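PDB 5KDI: pleckstrin homology domain-containing family A member 8 from Homo sapiens, which probably transfers simple glycosphingolipids between membranes, holding the lipid in the pocket of an all-helical GLTP fold. Local coordinates for residues Gly103-Lys108 and Ile195-Tyr200; Gly109-Val114 and Leu184-Met189. The protein carries 2 engineered substitutions. One frame throughout, in Å; residues are numbered along the deposited sequence.

Contact 1: Gly103-Lys108 and Ile195-Tyr200; sequences GLKFLK and ILDTLY. With 6S8 ((~{Z})-~{N}-[(~{E},2~{S},3~{R})-1-[(2~{R},3~{R},4~{S},5~{R},6~{R})-6-(hydroxymethyl)-3,4,5-tris(oxidanyl)oxan-2-yl]oxy-3-oxidanyl-octadec-4-en-2-yl]octadec-9-enamide), chain C.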
loop_
_atom_site.group_PDB
_atom_site.type_symbol
_atom_site.label_atom_id
_atom_site.label_comp_id
_atom_site.label_asym_id
_atom_site.label_seq_id
_atom_site.Cartn_x
_atom_site.Cartn_y
_atom_site.Cartn_z
ATOM N N GLY A 103 1.035 -0.551 -5.787
ATOM C CA GLY A 103 0.212 -1.360 -4.966
ATOM C C GLY A 103 -0.661 -0.562 -3.979
ATOM O O GLY A 103 -1.839 -0.866 -3.769
ATOM N N LEU A 104 -0.087 0.513 -3.447
ATOM C CA LEU A 104 -0.861 1.379 -2.534
ATOM C C LEU A 104 -1.987 2.102 -3.291
ATOM O O LEU A 104 -3.066 2.338 -2.703
ATOM C CB LEU A 104 0.058 2.359 -1.836
ATOM C CG LEU A 104 1.055 1.795 -0.799
ATOM C CD1 LEU A 104 1.920 2.929 -0.286
ATOM C CD2 LEU A 104 0.332 1.134 0.339
ATOM N N LYS A 105 -1.743 2.500 -4.558
ATOM C CA LYS A 105 -2.826 3.156 -5.326
ATOM C C LYS A 105 -4.036 2.169 -5.447
ATOM O O LYS A 105 -5.191 2.576 -5.330
ATOM C CB LYS A 105 -2.403 3.610 -6.710
ATOM C CG LYS A 105 -1.428 4.752 -6.701
ATOM C CD LYS A 105 -2.082 6.123 -6.841
ATOM C CE LYS A 105 -1.080 7.287 -7.061
ATOM N NZ LYS A 105 -0.659 7.201 -8.463
ATOM N N PHE A 106 -3.753 0.885 -5.698
ATOM C CA PHE A 106 -4.760 -0.167 -5.709
ATOM C C PHE A 106 -5.494 -0.285 -4.354
ATOM O O PHE A 106 -6.748 -0.239 -4.286
ATOM C CB PHE A 106 -4.185 -1.495 -6.170
ATOM C CG PHE A 106 -5.120 -2.668 -5.998
ATOM C CD1 PHE A 106 -6.283 -2.781 -6.724
ATOM C CD2 PHE A 106 -4.859 -3.622 -5.071
ATOM C CE1 PHE A 106 -7.146 -3.883 -6.559
ATOM C CE2 PHE A 106 -5.693 -4.701 -4.911
ATOM C CZ PHE A 106 -6.850 -4.829 -5.636
ATOM N N LEU A 107 -4.718 -0.366 -3.261
ATOM C CA LEU A 107 -5.295 -0.434 -1.934
ATOM C C LEU A 107 -6.228 0.779 -1.658
ATOM O O LEU A 107 -7.327 0.627 -1.134
ATOM C CB LEU A 107 -4.124 -0.471 -0.896
ATOM C CG LEU A 107 -4.591 -0.408 0.559
ATOM C CD1 LEU A 107 -5.458 -1.638 0.953
ATOM C CD2 LEU A 107 -3.342 -0.263 1.413
ATOM N N LYS A 108 -5.754 1.970 -2.010
ATOM C CA LYS A 108 -6.514 3.206 -1.813
ATOM C C LYS A 108 -7.858 3.102 -2.585
ATOM O O LYS A 108 -8.921 3.427 -2.059
ATOM C CB LYS A 108 -5.727 4.439 -2.201
ATOM C CG LYS A 108 -6.271 5.740 -1.727
ATOM C CD LYS A 108 -5.444 6.936 -2.019
ATOM C CE LYS A 108 -5.533 7.320 -3.456
ATOM N NZ LYS A 108 -6.812 8.079 -3.720
ATOM N N ILE A 195 2.915 13.086 -3.814
ATOM C CA ILE A 195 4.304 13.512 -3.656
ATOM C C ILE A 195 5.188 12.570 -4.438
ATOM O O ILE A 195 6.110 12.992 -5.172
ATOM C CB ILE A 195 4.691 13.654 -2.155
ATOM C CG1 ILE A 195 3.904 14.774 -1.515
ATOM C CG2 ILE A 195 6.220 13.769 -1.966
ATOM C CD1 ILE A 195 3.921 14.823 0.014
ATOM N N LEU A 196 5.006 11.281 -4.240
ATOM C CA LEU A 196 5.831 10.270 -4.903
ATOM C C LEU A 196 5.649 10.289 -6.433
ATOM O O LEU A 196 6.613 10.167 -7.199
ATOM C CB LEU A 196 5.628 8.865 -4.296
ATOM C CG LEU A 196 6.156 8.692 -2.886
ATOM C CD1 LEU A 196 5.728 7.360 -2.374
ATOM C CD2 LEU A 196 7.685 8.901 -2.783
ATOM N N ASP A 197 4.394 10.421 -6.846
ATOM C CA ASP A 197 4.108 10.483 -8.273
ATOM C C ASP A 197 4.850 11.649 -8.921
ATOM O O ASP A 197 5.461 11.487 -9.980
ATOM C CB ASP A 197 2.624 10.578 -8.538
ATOM C CG ASP A 197 1.854 9.302 -8.311
ATOM O OD1 ASP A 197 2.437 8.208 -8.158
ATOM O OD2 ASP A 197 0.595 9.378 -8.282
ATOM N N THR A 198 4.819 12.812 -8.278
ATOM C CA THR A 198 5.529 14.012 -8.796
ATOM C C THR A 198 7.057 13.736 -8.867
ATOM O O THR A 198 7.702 14.038 -9.859
ATOM C CB THR A 198 5.164 15.226 -7.953
ATOM O OG1 THR A 198 3.772 15.448 -8.074
ATOM C CG2 THR A 198 5.961 16.452 -8.409
ATOM N N LEU A 199 7.626 13.156 -7.808
ATOM C CA LEU A 199 9.029 12.848 -7.749
ATOM C C LEU A 199 9.392 11.952 -8.952
ATOM O O LEU A 199 10.376 12.199 -9.651
ATOM C CB LEU A 199 9.360 12.183 -6.434
ATOM C CG LEU A 199 10.804 11.696 -6.273
ATOM C CD1 LEU A 199 11.727 12.852 -5.930
ATOM C CD2 LEU A 199 10.852 10.618 -5.143
ATOM N N TYR A 200 8.613 10.880 -9.138
ATOM C CA TYR A 200 8.893 9.959 -10.246
ATOM C C TYR A 200 8.728 10.618 -11.632
ATOM O O TYR A 200 9.567 10.418 -12.495
ATOM C CB TYR A 200 8.123 8.680 -10.090
ATOM C CG TYR A 200 8.774 7.688 -9.133
ATOM C CD1 TYR A 200 8.936 7.965 -7.779
ATOM C CD2 TYR A 200 9.240 6.465 -9.581
ATOM C CE1 TYR A 200 9.525 7.078 -6.914
ATOM C CE2 TYR A 200 9.792 5.546 -8.721
ATOM C CZ TYR A 200 10.013 5.869 -7.396
ATOM O OH TYR A 200 10.600 5.002 -6.539
HETATM C C1 6S8 C . 5.452 -7.070 -10.080
HETATM C C2 6S8 C . 4.043 -7.406 -9.646
HETATM N N2 6S8 C . 3.723 -6.633 -8.455
HETATM C C3 6S8 C . 3.942 -8.928 -9.335
HETATM O O3 6S8 C . 4.344 -9.625 -10.534
HETATM C C4 6S8 C . 2.551 -9.275 -8.950
HETATM C C5 6S8 C . 2.282 -9.795 -7.750
HETATM C C6 6S8 C . 0.925 -10.204 -7.248
HETATM C C7 6S8 C . -0.270 -9.923 -8.124
HETATM C C8 6S8 C . -1.311 -10.880 -7.613
HETATM C C9 6S8 C . -2.637 -10.255 -7.849
HETATM C C10 6S8 C . -2.888 -9.227 -6.779
HETATM C C11 6S8 C . -4.098 -9.626 -5.913
HETATM C C12 6S8 C . -4.706 -8.369 -5.317
HETATM C C13 6S8 C . -4.932 -8.388 -3.812
HETATM C C14 6S8 C . -6.139 -9.179 -3.336
HETATM C C15 6S8 C . -6.776 -8.543 -2.091
HETATM C C16 6S8 C . -7.087 -9.444 -0.909
HETATM C C17 6S8 C . -8.520 -9.480 -0.353
HETATM C C18 6S8 C . -9.033 -8.206 0.301
HETATM C C1A 6S8 C . 7.562 -6.517 -9.065
HETATM O O1A 6S8 C . 6.414 -7.338 -9.060
HETATM C C2A 6S8 C . 8.169 -6.490 -7.690
HETATM O O2A 6S8 C . 7.205 -5.919 -6.783
HETATM C C3A 6S8 C . 9.519 -5.775 -7.680
HETATM O O3A 6S8 C . 10.110 -5.913 -6.407
HETATM C C4A 6S8 C . 10.405 -6.352 -8.767
HETATM O O4A 6S8 C . 10.903 -7.635 -8.396
HETATM O O5A 6S8 C . 9.730 -7.161 -12.375
HETATM C C5M 6S8 C . 9.671 -6.356 -10.095
HETATM C C6A 6S8 C . 10.519 -6.959 -11.184
HETATM O O6A 6S8 C . 8.470 -7.121 -9.961
HETATM C CAA 6S8 C . 2.670 -5.835 -8.372
HETATM O OAA 6S8 C . 1.907 -5.577 -9.300
HETATM C CAB 6S8 C . 2.502 -5.187 -7.030
HETATM C CAC 6S8 C . 1.651 -6.307 -6.363
HETATM C CAD 6S8 C . 0.438 -5.715 -5.791
HETATM C CAE 6S8 C . 0.523 -5.957 -4.311
HETATM C CAF 6S8 C . -0.738 -5.332 -3.732
HETATM C CAG 6S8 C . -0.396 -4.450 -2.517
HETATM C CAH 6S8 C . -1.461 -4.587 -1.422
HETATM C CAI 6S8 C . -2.716 -3.957 -1.951
HETATM C CAJ 6S8 C . -3.942 -4.444 -1.736
HETATM C CAK 6S8 C . -4.257 -5.653 -0.915
HETATM C CAL 6S8 C . -5.721 -5.367 -0.560
HETATM C CAM 6S8 C . -6.225 -6.095 0.668
HETATM C CAN 6S8 C . -5.399 -5.736 1.868
HETATM C CAO 6S8 C . -6.240 -5.853 3.118
HETATM C CAP 6S8 C . -6.883 -4.550 3.508
HETATM C CAQ 6S8 C . -6.635 -4.222 4.946
HETATM C CAR 6S8 C . -6.498 -2.756 5.040
#
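Helix 93-115 and the long helix 172-202 of the all-helical GLTP fold are joined here by a salt bridge between Lys105 and Asp197, at the protein surface. The bridge is the one direct link between Gly103-Lys108 and Ile195-Tyr200. The backbones stay well apart, with the CA atoms of Lys105 and Asp197 10.5 Å from each other, and the two side chains reach across from opposite directions. Lys105 provides most of the length. Its chain bends between CB and CG (-95°) and again at the CD-CE bond, which brings the ammonium group to the carboxylate. Lys105 NZ lies on the syn side of Asp197 OD2, facing OD1, at an unusually short 2.5 Å. That length is doubtful, since the details of the bridge belong to one of two positions of the lysine. Asp197 OD1 takes the looser place, 3.3 Å from Lys105 NZ. Lys101, one turn earlier on helix 93-115, also touches Asp197, and its positive charge would be expected to favour the ionised carboxylate. Lys105 itself leans on Leu193.

Another side of Gly103-Lys108 faces the bound N-oleoyl galactosylceramide, whose oleoyl chain runs past Gly103, Phe106 and Leu107, three residues of the lipid pocket. Gly103 has no side chain, and the acyl chain passes close to its backbone: Gly103 O lies 3.7 Å from CAI of the lipid. The polar part of the same lipid is hydrogen-bonded by Asp52, Asn56, Lys59 and His137. Leu107 adds CB and CD1 to the lining. With CG anti to the backbone N (chi1 171°), Phe106 carries its ring to the lipid and meets it obliquely, CD2 lying 3.6 Å from CAJ, a carbon of the oleoyl double bond.

Contact 2: Gly109-Val114 and Leu184-Met189; sequences GFLTEV and LYLPAM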
loop_
_atom_site.group_PDB
_atom_site.type_symbol
_atom_site.label_atom_id
_atom_site.label_comp_id
_atom_site.label_asym_id
_atom_site.label_seq_id
_atom_site.Cartn_x
_atom_site.Cartn_y
_atom_site.Cartn_z
ATOM N N GLY A 109 -7.782 2.627 -3.853
ATOM C CA GLY A 109 -8.978 2.515 -4.687
ATOM C C GLY A 109 -9.976 1.544 -4.076
ATOM O O GLY A 109 -11.171 1.800 -4.045
ATOM N N PHE A 110 -9.490 0.381 -3.649
ATOM C CA PHE A 110 -10.324 -0.642 -3.079
ATOM C C PHE A 110 -10.981 -0.138 -1.769
ATOM O O PHE A 110 -12.178 -0.265 -1.586
ATOM C CB PHE A 110 -9.436 -1.845 -2.752
ATOM C CG PHE A 110 -10.107 -2.860 -1.843
ATOM C CD1 PHE A 110 -11.334 -3.527 -2.170
ATOM C CD2 PHE A 110 -9.537 -3.174 -0.621
ATOM C CE1 PHE A 110 -11.913 -4.415 -1.287
ATOM C CE2 PHE A 110 -10.105 -4.069 0.245
ATOM C CZ PHE A 110 -11.287 -4.713 -0.071
ATOM N N LEU A 111 -10.206 0.492 -0.900
ATOM C CA LEU A 111 -10.747 0.945 0.375
ATOM C C LEU A 111 -11.698 2.123 0.211
ATOM O O LEU A 111 -12.646 2.261 0.982
ATOM C CB LEU A 111 -9.637 1.288 1.357
ATOM C CG LEU A 111 -8.800 0.135 1.877
ATOM C CD1 LEU A 111 -7.649 0.693 2.747
ATOM C CD2 LEU A 111 -9.639 -0.855 2.693
ATOM N N THR A 112 -11.471 2.940 -0.824
ATOM C CA THR A 112 -12.435 4.017 -1.165
ATOM C C THR A 112 -13.779 3.446 -1.571
ATOM O O THR A 112 -14.789 3.941 -1.122
ATOM C CB THR A 112 -11.871 4.983 -2.253
ATOM O OG1 THR A 112 -10.628 5.545 -1.793
ATOM C CG2 THR A 112 -12.870 6.059 -2.689
ATOM N N GLU A 113 -13.806 2.394 -2.397
ATOM C CA GLU A 113 -15.071 1.732 -2.746
ATOM C C GLU A 113 -15.790 1.264 -1.485
ATOM O O GLU A 113 -16.994 1.466 -1.333
ATOM C CB GLU A 113 -14.830 0.520 -3.652
ATOM C CG GLU A 113 -14.467 0.846 -5.059
ATOM C CD GLU A 113 -15.631 0.772 -6.045
ATOM O OE1 GLU A 113 -16.695 0.115 -5.802
ATOM O OE2 GLU A 113 -15.474 1.417 -7.070
ATOM N N VAL A 114 -15.062 0.555 -0.627
ATOM C CA VAL A 114 -15.618 0.110 0.677
ATOM C C VAL A 114 -16.143 1.247 1.544
ATOM O O VAL A 114 -17.251 1.158 2.070
ATOM C CB VAL A 114 -14.630 -0.765 1.493
ATOM C CG1 VAL A 114 -15.301 -1.133 2.829
ATOM C CG2 VAL A 114 -14.263 -2.031 0.668
ATOM N N LEU A 184 -9.406 9.555 7.457
ATOM C CA LEU A 184 -8.048 10.065 7.663
ATOM C C LEU A 184 -7.004 9.255 6.840
ATOM O O LEU A 184 -6.131 9.846 6.221
ATOM C CB LEU A 184 -7.693 9.928 9.163
ATOM C CG LEU A 184 -8.414 10.884 10.080
ATOM C CD1 LEU A 184 -8.224 10.390 11.515
ATOM C CD2 LEU A 184 -7.868 12.303 9.839
ATOM N N TYR A 185 -7.135 7.932 6.884
ATOM C CA TYR A 185 -6.179 7.021 6.245
ATOM C C TYR A 185 -6.018 7.283 4.748
ATOM O O TYR A 185 -4.920 7.428 4.212
ATOM C CB TYR A 185 -6.628 5.578 6.492
ATOM C CG TYR A 185 -5.697 4.463 6.095
ATOM C CD1 TYR A 185 -4.717 3.982 6.967
ATOM C CD2 TYR A 185 -5.834 3.836 4.880
ATOM C CE1 TYR A 185 -3.938 2.877 6.622
ATOM C CE2 TYR A 185 -5.093 2.748 4.547
ATOM C CZ TYR A 185 -4.132 2.293 5.391
ATOM O OH TYR A 185 -3.436 1.161 5.010
ATOM N N LEU A 186 -7.149 7.409 4.073
ATOM C CA LEU A 186 -7.152 7.552 2.619
ATOM C C LEU A 186 -6.591 8.882 2.103
ATOM O O LEU A 186 -5.719 8.867 1.268
ATOM C CB LEU A 186 -8.493 7.183 2.045
ATOM C CG LEU A 186 -8.993 5.765 2.335
ATOM C CD1 LEU A 186 -10.437 5.645 1.892
ATOM C CD2 LEU A 186 -8.130 4.664 1.710
ATOM N N PRO A 187 -7.039 10.045 2.624
ATOM C CA PRO A 187 -6.444 11.291 2.124
ATOM C C PRO A 187 -4.995 11.423 2.503
ATOM O O PRO A 187 -4.193 12.045 1.768
ATOM C CB PRO A 187 -7.276 12.371 2.733
ATOM C CG PRO A 187 -7.978 11.774 3.828
ATOM C CD PRO A 187 -8.180 10.308 3.526
ATOM N N ALA A 188 -4.599 10.864 3.653
ATOM C CA ALA A 188 -3.168 10.903 4.030
ATOM C C ALA A 188 -2.360 10.090 3.030
ATOM O O ALA A 188 -1.335 10.550 2.557
ATOM C CB ALA A 188 -2.956 10.345 5.459
ATOM N N MET A 189 -2.831 8.903 2.690
ATOM C CA MET A 189 -2.173 8.076 1.688
ATOM C C MET A 189 -2.100 8.800 0.340
ATOM O O MET A 189 -1.051 8.849 -0.332
ATOM C CB MET A 189 -2.817 6.694 1.543
ATOM C CG MET A 189 -1.859 5.735 0.897
ATOM S SD MET A 189 -2.739 4.357 0.130
ATOM C CE MET A 189 -3.874 3.886 1.401
#
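Leu111 and Leu186 lie across each other at an angle between helices 93-115 and 172-202, and their side chains fill much of the contact. Leu186 enters with its two methyl groups spread over neighbouring residues of Gly109-Val114. With CG anti to the carbonyl carbon (chi1 -58°), the branch point is directed at the facing helix, and CD1 and CD2 divide between Thr112 and Leu111. CD2 packs on CB of Leu111 at 3.7 Å. CD1 lies 3.7 Å from OG1 of Thr112. That hydroxyl is hydrogen-bonded to Lys108 O one turn back on its own helix, so the leucine methyl meets an oxygen whose polar partner is already in place.

Leu111 also turns toward Tyr185. Its CD1 approaches CE2 of the ring at 3.7 Å, and the two side chains again meet obliquely. The tyrosine ring is gripped further by Phe4 and Phe11, each in an edge-to-face pair with it. Phe4 also touches Leu111, which joins the N-terminal part of the chain to this layer. The Leu111 side chain comes within about 4 Å of the bound lipid as well, at the end of the oleoyl chain.

The short axes of the two segments approach to 10.5 Å and run roughly antiparallel, at 147°. Helix 172-202 is kinked at Pro187, whose N makes no bond to the preceding turn; the proline follows directly after Leu186. This is largely apolar, mostly buried helix-to-helix packing, with leucine and tyrosine side chains filling the interface beside the end of the acyl chain in the GLTP fold.

Contacts 1 and 2 join the same two helices, 93-115 and 172-202, and their centres are 12 Å apart. Their segments on helix 93-115 follow one another directly, 103-108 and then 109-114. On helix 172-202 the order is reversed, so contact 2 is nested inside the chain loop closed by contact 1. This is the order expected of two roughly antiparallel helices. Leu107 CD2 of contact 1 packs against Tyr185 OH of contact 2 at 3.9 Å, so the two contacts touch. One contact is polar and at the surface, the other mostly buried and largely apolar. Together they join the helix lining the lipid chain to the long C-terminal helix.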